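NanU sialic acid binding protein (Bacteroides fragilis, PDB 4L7T) binds sialic acid with high affinity, probably at the outer membrane of this gut bacterium as a SusD-family partner in its uptake. Local coordinates at residues F285-T297 against F308-L322. Residues are numbered along the deposited sequence; the frame is centred on the assembly and turned at random.
Sequences FRQNLVPQQAYMT and FKDLPEGQLNGLIRL
Met296 lays its methyl over one face of the Phe308 ring: CE stands 3.9 Å from the ring centroid and 20° off the normal, displaced toward the CD2 rim, while the sulfur sits obliquely, a Met-aromatic contact. Successive bends in the methionine chain, chi2 -68° and chi3 -84°, fold the methyl onto the ring. At the Arg286 guanidinium the carbonyl of Asn317 meets the edge, its O lying essentially in the plane, 2.9 Å from NH1; a salt bridge from NE to Asp283 further fixes this group. The Arg321 guanidinium has Leu319 CB over one face and a water at its edge, which NE reaches and which donates to Gln287 O, while NH1 bonds Ala74 O.

The extended Gln293 chain sends NE2 to Gly314 O (2.8 Å), in the carbonyl plane. Its backbone N, at the first turn of helix 293-299, donates to Asn317 OD1 at 3.0 Å in a nearly straight bond. A second water bridges that OD1 to Ala294 N, so this carbonyl takes one amide at the helix start directly and the next through water, while Asn317 ND2 donates to Gln376 OE1.

Backbone bonds continue from Gly318 N to Pro291 O (2.8 Å) and from Arg321 N to Asn288 O (2.9 Å). The 308-322 loop thus runs beside helices 284-289 and 293-299 and their connection; Pro291, Met296 and Leu316 pack on Phe362 of strand 356-363, and Leu289 and Leu322 on Tyr65 of strand 65-67.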
loop_
_atom_site.group_PDB
_atom_site.type_symbol
_atom_site.label_atom_id
_atom_site.label_comp_id
_atom_site.label_asym_id
_atom_site.label_seq_id
_atom_site.Cartn_x
_atom_site.Cartn_y
_atom_site.Cartn_z
ATOM N N PHE A 285 9.441 9.423 -1.395
ATOM C CA PHE A 285 10.024 8.590 -0.421
ATOM C C PHE A 285 11.339 9.217 0.146
ATOM O O PHE A 285 11.570 9.295 1.405
ATOM C CB PHE A 285 10.297 7.149 -1.021
ATOM C CG PHE A 285 11.007 6.220 -0.002
ATOM C CD1 PHE A 285 10.325 5.621 1.072
ATOM C CD2 PHE A 285 12.393 5.944 -0.096
ATOM C CE1 PHE A 285 10.999 4.775 1.995
ATOM C CE2 PHE A 285 13.074 5.135 0.836
ATOM C CZ PHE A 285 12.367 4.511 1.879
ATOM N N ARG A 286 12.252 9.605 -0.767
ATOM C CA ARG A 286 13.459 10.243 -0.315
ATOM C C ARG A 286 13.197 11.477 0.568
ATOM O O ARG A 286 13.846 11.629 1.592
ATOM C CB ARG A 286 14.277 10.699 -1.548
ATOM C CG ARG A 286 15.731 11.039 -1.187
ATOM C CD ARG A 286 16.562 11.712 -2.375
ATOM N NE ARG A 286 15.842 12.822 -2.958
ATOM C CZ ARG A 286 16.059 14.081 -2.529
ATOM N NH1 ARG A 286 16.926 14.275 -1.590
ATOM N NH2 ARG A 286 15.371 15.103 -3.018
ATOM N N GLN A 287 12.228 12.284 0.141
ATOM C CA GLN A 287 11.926 13.597 0.801
ATOM C C GLN A 287 11.207 13.403 2.169
ATOM O O GLN A 287 11.114 14.386 2.900
ATOM C CB GLN A 287 11.016 14.393 -0.093
ATOM C CG GLN A 287 11.678 15.064 -1.303
ATOM C CD GLN A 287 10.640 15.784 -2.156
ATOM O OE1 GLN A 287 10.763 15.844 -3.368
ATOM N NE2 GLN A 287 9.599 16.316 -1.522
ATOM N N ASN A 288 10.743 12.187 2.549
ATOM C CA ASN A 288 10.008 11.999 3.849
ATOM C C ASN A 288 10.569 10.971 4.811
ATOM O O ASN A 288 10.305 10.981 6.030
ATOM C CB ASN A 288 8.549 11.650 3.587
ATOM C CG ASN A 288 7.768 12.839 3.053
ATOM O OD1 ASN A 288 7.418 13.762 3.809
ATOM N ND2 ASN A 288 7.506 12.851 1.743
ATOM N N LEU A 289 11.256 9.936 4.276
ATOM C CA LEU A 289 11.578 8.781 5.083
ATOM C C LEU A 289 13.047 8.377 5.020
ATOM O O LEU A 289 13.470 7.402 5.656
ATOM C CB LEU A 289 10.741 7.591 4.518
ATOM C CG LEU A 289 9.266 7.556 4.980
ATOM C CD1 LEU A 289 8.526 6.249 4.388
ATOM C CD2 LEU A 289 9.025 7.648 6.462
ATOM N N VAL A 290 13.867 9.173 4.313
ATOM C CA VAL A 290 15.296 8.852 4.164
ATOM C C VAL A 290 16.067 9.912 4.949
ATOM O O VAL A 290 15.841 11.079 4.718
ATOM C CB VAL A 290 15.708 8.837 2.661
ATOM C CG1 VAL A 290 17.272 8.612 2.543
ATOM C CG2 VAL A 290 14.854 7.661 1.935
ATOM N N PRO A 291 16.992 9.495 5.820
ATOM C CA PRO A 291 17.775 10.504 6.570
ATOM C C PRO A 291 18.742 11.357 5.696
ATOM O O PRO A 291 19.094 11.019 4.563
ATOM C CB PRO A 291 18.510 9.693 7.615
ATOM C CG PRO A 291 18.682 8.309 6.956
ATOM C CD PRO A 291 17.445 8.105 6.118
ATOM N N GLN A 292 19.159 12.481 6.287
ATOM C CA GLN A 292 19.947 13.478 5.580
ATOM C C GLN A 292 21.438 13.143 5.626
ATOM O O GLN A 292 21.955 12.781 6.691
ATOM C CB GLN A 292 19.666 14.854 6.280
ATOM C CG GLN A 292 20.315 16.016 5.470
ATOM C CD GLN A 292 20.499 17.249 6.303
ATOM O OE1 GLN A 292 19.997 18.331 5.932
ATOM N NE2 GLN A 292 21.344 17.148 7.312
ATOM N N GLN A 293 22.136 13.254 4.493
ATOM C CA GLN A 293 23.556 12.859 4.491
ATOM C C GLN A 293 24.357 13.743 5.422
ATOM O O GLN A 293 25.187 13.252 6.196
ATOM C CB GLN A 293 24.087 12.895 3.043
ATOM C CG GLN A 293 25.562 12.465 2.875
ATOM C CD GLN A 293 25.964 12.588 1.438
ATOM O OE1 GLN A 293 26.083 13.696 0.918
ATOM N NE2 GLN A 293 26.116 11.440 0.753
ATOM N N ALA A 294 24.100 15.060 5.393
ATOM C CA ALA A 294 24.858 15.955 6.306
ATOM C C ALA A 294 24.882 15.521 7.797
ATOM O O ALA A 294 25.969 15.301 8.365
ATOM C CB ALA A 294 24.385 17.415 6.145
ATOM N N TYR A 295 23.709 15.338 8.458
ATOM C CA TYR A 295 23.790 14.930 9.891
ATOM C C TYR A 295 24.133 13.484 10.114
ATOM O O TYR A 295 24.652 13.103 11.189
ATOM C CB TYR A 295 22.580 15.389 10.782
ATOM C CG TYR A 295 21.233 14.772 10.363
ATOM C CD1 TYR A 295 21.034 13.387 10.420
ATOM C CD2 TYR A 295 20.198 15.578 9.918
ATOM C CE1 TYR A 295 19.784 12.803 10.010
ATOM C CE2 TYR A 295 18.973 15.023 9.534
ATOM C CZ TYR A 295 18.825 13.616 9.529
ATOM O OH TYR A 295 17.648 13.115 9.065
ATOM N N MET A 296 23.886 12.623 9.126
ATOM C CA MET A 296 24.242 11.212 9.307
ATOM C C MET A 296 25.777 11.152 9.357
ATOM O O MET A 296 26.356 10.566 10.269
ATOM C CB MET A 296 23.743 10.342 8.143
ATOM C CG MET A 296 22.199 10.088 8.210
ATOM S SD MET A 296 21.716 9.018 9.662
ATOM C CE MET A 296 22.024 7.389 8.916
ATOM N N THR A 297 26.404 11.794 8.373
ATOM C CA THR A 297 27.893 11.656 8.322
ATOM C C THR A 297 28.600 12.437 9.443
ATOM O O THR A 297 29.648 11.979 9.966
ATOM C CB THR A 297 28.423 11.911 6.911
ATOM O OG1 THR A 297 28.044 13.217 6.493
ATOM C CG2 THR A 297 27.767 10.951 5.957
ATOM N N PHE A 308 28.619 6.888 10.337
ATOM C CA PHE A 308 28.033 6.588 9.020
ATOM C C PHE A 308 28.819 7.206 7.843
ATOM O O PHE A 308 28.554 6.885 6.687
ATOM C CB PHE A 308 26.524 6.992 8.963
ATOM C CG PHE A 308 25.641 6.141 9.849
ATOM C CD1 PHE A 308 25.459 4.781 9.585
ATOM C CD2 PHE A 308 24.975 6.710 10.937
ATOM C CE1 PHE A 308 24.656 3.994 10.403
ATOM C CE2 PHE A 308 24.160 5.945 11.757
ATOM C CZ PHE A 308 23.978 4.582 11.500
ATOM N N LYS A 309 29.751 8.123 8.124
ATOM C CA LYS A 309 30.646 8.665 7.052
ATOM C C LYS A 309 31.411 7.495 6.409
ATOM O O LYS A 309 31.787 7.529 5.239
ATOM C CB LYS A 309 31.642 9.694 7.632
ATOM C CG LYS A 309 32.551 10.415 6.554
ATOM C CD LYS A 309 33.692 11.270 7.197
ATOM C CE LYS A 309 34.717 11.828 6.162
ATOM N NZ LYS A 309 34.243 13.045 5.420
ATOM N N ASP A 310 31.650 6.479 7.231
ATOM C CA ASP A 310 32.478 5.366 6.885
ATOM C C ASP A 310 31.686 4.132 6.378
ATOM O O ASP A 310 32.300 3.086 6.177
ATOM C CB ASP A 310 33.341 4.979 8.117
ATOM C CG ASP A 310 34.419 6.019 8.432
ATOM O OD1 ASP A 310 34.915 6.685 7.469
ATOM O OD2 ASP A 310 34.783 6.169 9.630
ATOM N N LEU A 311 30.360 4.255 6.171
ATOM C CA LEU A 311 29.468 3.089 5.907
ATOM C C LEU A 311 28.612 3.318 4.689
ATOM O O LEU A 311 28.501 4.471 4.248
ATOM C CB LEU A 311 28.559 2.844 7.087
ATOM C CG LEU A 311 29.256 2.303 8.355
ATOM C CD1 LEU A 311 28.346 2.414 9.573
ATOM C CD2 LEU A 311 29.595 0.851 8.109
ATOM N N PRO A 312 27.950 2.239 4.159
ATOM C CA PRO A 312 27.092 2.476 2.969
ATOM C C PRO A 312 25.930 3.421 3.263
ATOM O O PRO A 312 25.446 4.105 2.340
ATOM C CB PRO A 312 26.518 1.076 2.601
ATOM C CG PRO A 312 27.021 0.095 3.644
ATOM C CD PRO A 312 27.885 0.844 4.670
ATOM N N GLU A 313 25.471 3.431 4.504
ATOM C CA GLU A 313 24.469 4.457 4.898
ATOM C C GLU A 313 24.814 5.921 4.575
ATOM O O GLU A 313 23.867 6.759 4.402
ATOM C CB GLU A 313 24.149 4.330 6.386
ATOM C CG GLU A 313 23.257 3.130 6.659
ATOM C CD GLU A 313 24.043 1.837 6.923
ATOM O OE1 GLU A 313 25.294 1.818 6.646
ATOM O OE2 GLU A 313 23.395 0.845 7.399
ATOM N N GLY A 314 26.126 6.241 4.452
ATOM C CA GLY A 314 26.647 7.599 4.179
ATOM C C GLY A 314 26.215 8.042 2.780
ATOM O O GLY A 314 26.245 9.259 2.448
ATOM N N GLN A 315 25.723 7.093 1.970
ATOM C CA GLN A 315 25.121 7.421 0.647
ATOM C C GLN A 315 23.662 7.893 0.707
ATOM O O GLN A 315 23.133 8.334 -0.298
ATOM C CB GLN A 315 25.168 6.201 -0.307
ATOM C CG GLN A 315 26.587 5.730 -0.612
ATOM C CD GLN A 315 26.621 4.236 -0.896
ATOM O OE1 GLN A 315 25.553 3.589 -1.130
ATOM N NE2 GLN A 315 27.830 3.648 -0.869
ATOM N N LEU A 316 22.970 7.745 1.831
ATOM C CA LEU A 316 21.528 8.153 1.881
ATOM C C LEU A 316 21.384 9.647 2.014
ATOM O O LEU A 316 22.084 10.238 2.787
ATOM C CB LEU A 316 20.926 7.531 3.126
ATOM C CG LEU A 316 20.963 5.993 3.122
ATOM C CD1 LEU A 316 20.514 5.413 4.469
ATOM C CD2 LEU A 316 20.122 5.446 1.955
ATOM N N ASN A 317 20.533 10.281 1.222
ATOM C CA ASN A 317 20.397 11.721 1.385
ATOM C C ASN A 317 19.017 12.175 1.082
ATOM O O ASN A 317 18.672 12.551 -0.078
ATOM C CB ASN A 317 21.416 12.503 0.487
ATOM C CG ASN A 317 21.340 14.009 0.754
ATOM O OD1 ASN A 317 21.162 14.414 1.917
ATOM N ND2 ASN A 317 21.463 14.837 -0.286
ATOM N N GLY A 318 18.207 12.241 2.150
ATOM C CA GLY A 318 16.851 12.649 2.024
ATOM C C GLY A 318 16.517 13.543 3.219
ATOM O O GLY A 318 17.397 14.168 3.805
ATOM N N LEU A 319 15.236 13.569 3.569
ATOM C CA LEU A 319 14.779 14.267 4.812
ATOM C C LEU A 319 13.745 13.390 5.538
ATOM O O LEU A 319 12.967 12.659 4.867
ATOM C CB LEU A 319 14.196 15.639 4.471
ATOM C CG LEU A 319 15.285 16.626 4.003
ATOM C CD1 LEU A 319 14.664 17.879 3.482
ATOM C CD2 LEU A 319 16.287 17.026 5.089
ATOM N N ILE A 320 13.745 13.477 6.877
ATOM C CA ILE A 320 12.759 12.739 7.627
ATOM C C ILE A 320 11.685 13.747 8.001
ATOM O O ILE A 320 11.948 14.749 8.737
ATOM C CB ILE A 320 13.340 12.156 8.879
ATOM C CG1 ILE A 320 14.457 11.111 8.647
ATOM C CG2 ILE A 320 12.169 11.557 9.771
ATOM C CD1 ILE A 320 14.045 9.879 7.771
ATOM N N ARG A 321 10.455 13.511 7.511
ATOM C CA ARG A 321 9.285 14.314 7.888
ATOM C C ARG A 321 8.308 13.482 8.685
ATOM O O ARG A 321 7.512 13.990 9.434
ATOM C CB ARG A 321 8.533 14.908 6.694
ATOM C CG ARG A 321 9.419 15.737 5.704
ATOM C CD ARG A 321 9.921 17.025 6.313
ATOM N NE ARG A 321 10.577 17.780 5.214
ATOM C CZ ARG A 321 11.325 18.864 5.431
ATOM N NH1 ARG A 321 11.539 19.302 6.688
ATOM N NH2 ARG A 321 11.813 19.512 4.369
ATOM N N LEU A 322 8.330 12.176 8.423
ATOM C CA LEU A 322 7.534 11.187 9.194
ATOM C C LEU A 322 8.547 10.356 9.947
ATOM O O LEU A 322 9.358 9.598 9.335
ATOM C CB LEU A 322 6.770 10.255 8.211
ATOM C CG LEU A 322 5.484 10.829 7.588
ATOM C CD1 LEU A 322 4.885 10.022 6.354
ATOM C CD2 LEU A 322 4.365 10.985 8.597
HETATM O O HOH W 1 10.555 16.954 2.542
HETATM O O HOH W 2 22.723 16.368 3.054
#